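Local coordinates for protein 2,3,4,5-tetrahydropyridine-2,6-dicarboxylate N-succinyltransferase (Campylobacter jejuni, PDB 2RIJ) that probably transfers the succinyl group of succinyl-CoA to tetrahydrodipicolinate, the first step of the succinylase branch of lysine biosynthesis, at residues N358-F362 against V373-K377. Numbering follows the deposited sequence.
Sequences NGLHF and VALNK
The F362 ring takes V373 CG2 over one face, a CH-pi contact with the methyl 4.1 Å from the ring centroid and displaced toward the rim near CE1. F327 meets the same ring edge-to-face. On V373 it is CG2, set anti to the backbone N, that reaches the ring; the same methyl also touches L360 CD2 at 3.8 Å, so one branch serves two neighbours. The second flat group, the H361 imidazole, has the carbonyl oxygen L375 O at its edge, near the ring plane. With CG anti to the backbone N (chi1 -175°), the ring swings away from V373-K377, and water bridges the remaining distance, lying 2.9 Å from H361 ND1 and accepting from K377 N. H361 NE2 is hydrogen-bonded to D316, a predicted succinyl-CoA-binding residue, so the ring is held at both nitrogens.

These side chains illustrate how a beta hairpin divides its roles: F362 and V373 share one face, H361 and A374 the other, while the backbone does the joining. H361 and A374 form the antiparallel hydrogen-bonded pair, with H361 N to A374 O at 2.8 Å and A374 N to H361 O at 2.9 Å. A nearly straight bond (176°) from N376 N to G359 O continues the pairing where the strands give way to loop. N376 there N-caps the following helix, its OD1 making a weak bond to K378 N and its ND2 binding N312 O. K377 NZ folds back onto L375 O at 2.7 Å, and also forms a salt bridge with D331.

The hairpin adds an antiparallel pair at the C-terminal end of the left-handed beta-helix typical of hexapeptide-repeat acyltransferases: strand 360-364 lies beside strand 314-315, strand 371-375 pairs with strand 326-329, and helix 332-338 packs against L360 and L375.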
loop_
_atom_site.group_PDB
_atom_site.type_symbol
_atom_site.label_atom_id
_atom_site.label_comp_id
_atom_site.label_asym_id
_atom_site.label_seq_id
_atom_site.Cartn_x
_atom_site.Cartn_y
_atom_site.Cartn_z
ATOM N N ASN A 358 24.948 4.796 -12.434
ATOM C CA ASN A 358 24.857 3.804 -13.517
ATOM C C ASN A 358 24.025 2.602 -13.146
ATOM O O ASN A 358 24.019 2.173 -11.973
ATOM C CB ASN A 358 26.282 3.291 -13.853
ATOM C CG ASN A 358 27.229 4.404 -14.168
ATOM O OD1 ASN A 358 27.006 5.225 -15.079
ATOM N ND2 ASN A 358 28.305 4.460 -13.413
ATOM N N GLY A 359 23.393 1.982 -14.135
ATOM C CA GLY A 359 22.706 0.716 -13.922
ATOM C C GLY A 359 21.393 0.752 -13.159
ATOM O O GLY A 359 20.927 -0.275 -12.681
ATOM N N LEU A 360 20.784 1.933 -13.054
ATOM C CA LEU A 360 19.528 2.100 -12.340
ATOM C C LEU A 360 18.339 1.653 -13.188
ATOM O O LEU A 360 18.274 1.857 -14.398
ATOM C CB LEU A 360 19.285 3.556 -11.920
ATOM C CG LEU A 360 20.349 4.264 -11.057
ATOM C CD1 LEU A 360 19.847 5.661 -10.666
ATOM C CD2 LEU A 360 20.617 3.478 -9.799
ATOM N N HIS A 361 17.385 1.069 -12.506
ATOM C CA HIS A 361 16.132 0.671 -13.123
ATOM C C HIS A 361 15.013 1.246 -12.301
ATOM O O HIS A 361 14.747 0.796 -11.178
ATOM C CB HIS A 361 16.036 -0.838 -13.255
ATOM C CG HIS A 361 14.822 -1.307 -13.999
ATOM N ND1 HIS A 361 14.623 -2.629 -14.318
ATOM C CD2 HIS A 361 13.780 -0.627 -14.542
ATOM C CE1 HIS A 361 13.485 -2.749 -14.982
ATOM N NE2 HIS A 361 12.971 -1.544 -15.162
ATOM N N PHE A 362 14.349 2.259 -12.856
ATOM C CA PHE A 362 13.216 2.902 -12.210
ATOM C C PHE A 362 11.921 2.221 -12.690
ATOM O O PHE A 362 11.641 2.100 -13.884
ATOM C CB PHE A 362 13.147 4.418 -12.487
ATOM C CG PHE A 362 14.326 5.202 -11.933
ATOM C CD1 PHE A 362 14.304 5.652 -10.628
ATOM C CD2 PHE A 362 15.461 5.458 -12.705
ATOM C CE1 PHE A 362 15.371 6.366 -10.100
ATOM C CE2 PHE A 362 16.524 6.195 -12.175
ATOM C CZ PHE A 362 16.467 6.641 -10.892
ATOM N N VAL A 373 13.703 2.037 -7.138
ATOM C CA VAL A 373 14.930 2.118 -7.899
ATOM C C VAL A 373 15.700 0.800 -7.635
ATOM O O VAL A 373 15.942 0.433 -6.472
ATOM C CB VAL A 373 15.772 3.370 -7.639
ATOM C CG1 VAL A 373 16.215 3.511 -6.126
ATOM C CG2 VAL A 373 16.958 3.374 -8.612
ATOM N N ALA A 374 16.009 0.069 -8.700
ATOM C CA ALA A 374 16.593 -1.283 -8.621
ATOM C C ALA A 374 17.754 -1.426 -9.614
ATOM O O ALA A 374 18.108 -0.461 -10.300
ATOM C CB ALA A 374 15.521 -2.337 -8.872
ATOM N N LEU A 375 18.320 -2.630 -9.730
ATOM C CA LEU A 375 19.368 -2.888 -10.687
ATOM C C LEU A 375 18.784 -3.184 -12.068
ATOM O O LEU A 375 17.880 -3.995 -12.220
ATOM C CB LEU A 375 20.248 -4.081 -10.242
ATOM C CG LEU A 375 21.330 -4.585 -11.189
ATOM C CD1 LEU A 375 22.525 -3.631 -11.238
ATOM C CD2 LEU A 375 21.719 -6.052 -10.825
ATOM N N ASN A 376 19.339 -2.540 -13.073
ATOM C CA ASN A 376 19.134 -2.971 -14.436
ATOM C C ASN A 376 19.951 -4.268 -14.591
ATOM O O ASN A 376 21.174 -4.229 -14.628
ATOM C CB ASN A 376 19.594 -1.907 -15.407
ATOM C CG ASN A 376 19.607 -2.400 -16.854
ATOM O OD1 ASN A 376 19.152 -3.527 -17.137
ATOM N ND2 ASN A 376 20.168 -1.600 -17.749
ATOM N N LYS A 377 19.270 -5.400 -14.664
ATOM C CA LYS A 377 19.964 -6.690 -14.711
ATOM C C LYS A 377 21.017 -6.733 -15.823
ATOM O O LYS A 377 22.147 -7.182 -15.585
ATOM C CB LYS A 377 18.965 -7.842 -14.838
ATOM C CG LYS A 377 17.810 -7.829 -13.793
ATOM C CD LYS A 377 18.260 -7.741 -12.322
ATOM C CE LYS A 377 17.057 -7.493 -11.338
ATOM N NZ LYS A 377 16.868 -6.056 -10.782
HETATM O O HOH W 1 16.269 -4.937 -14.790
#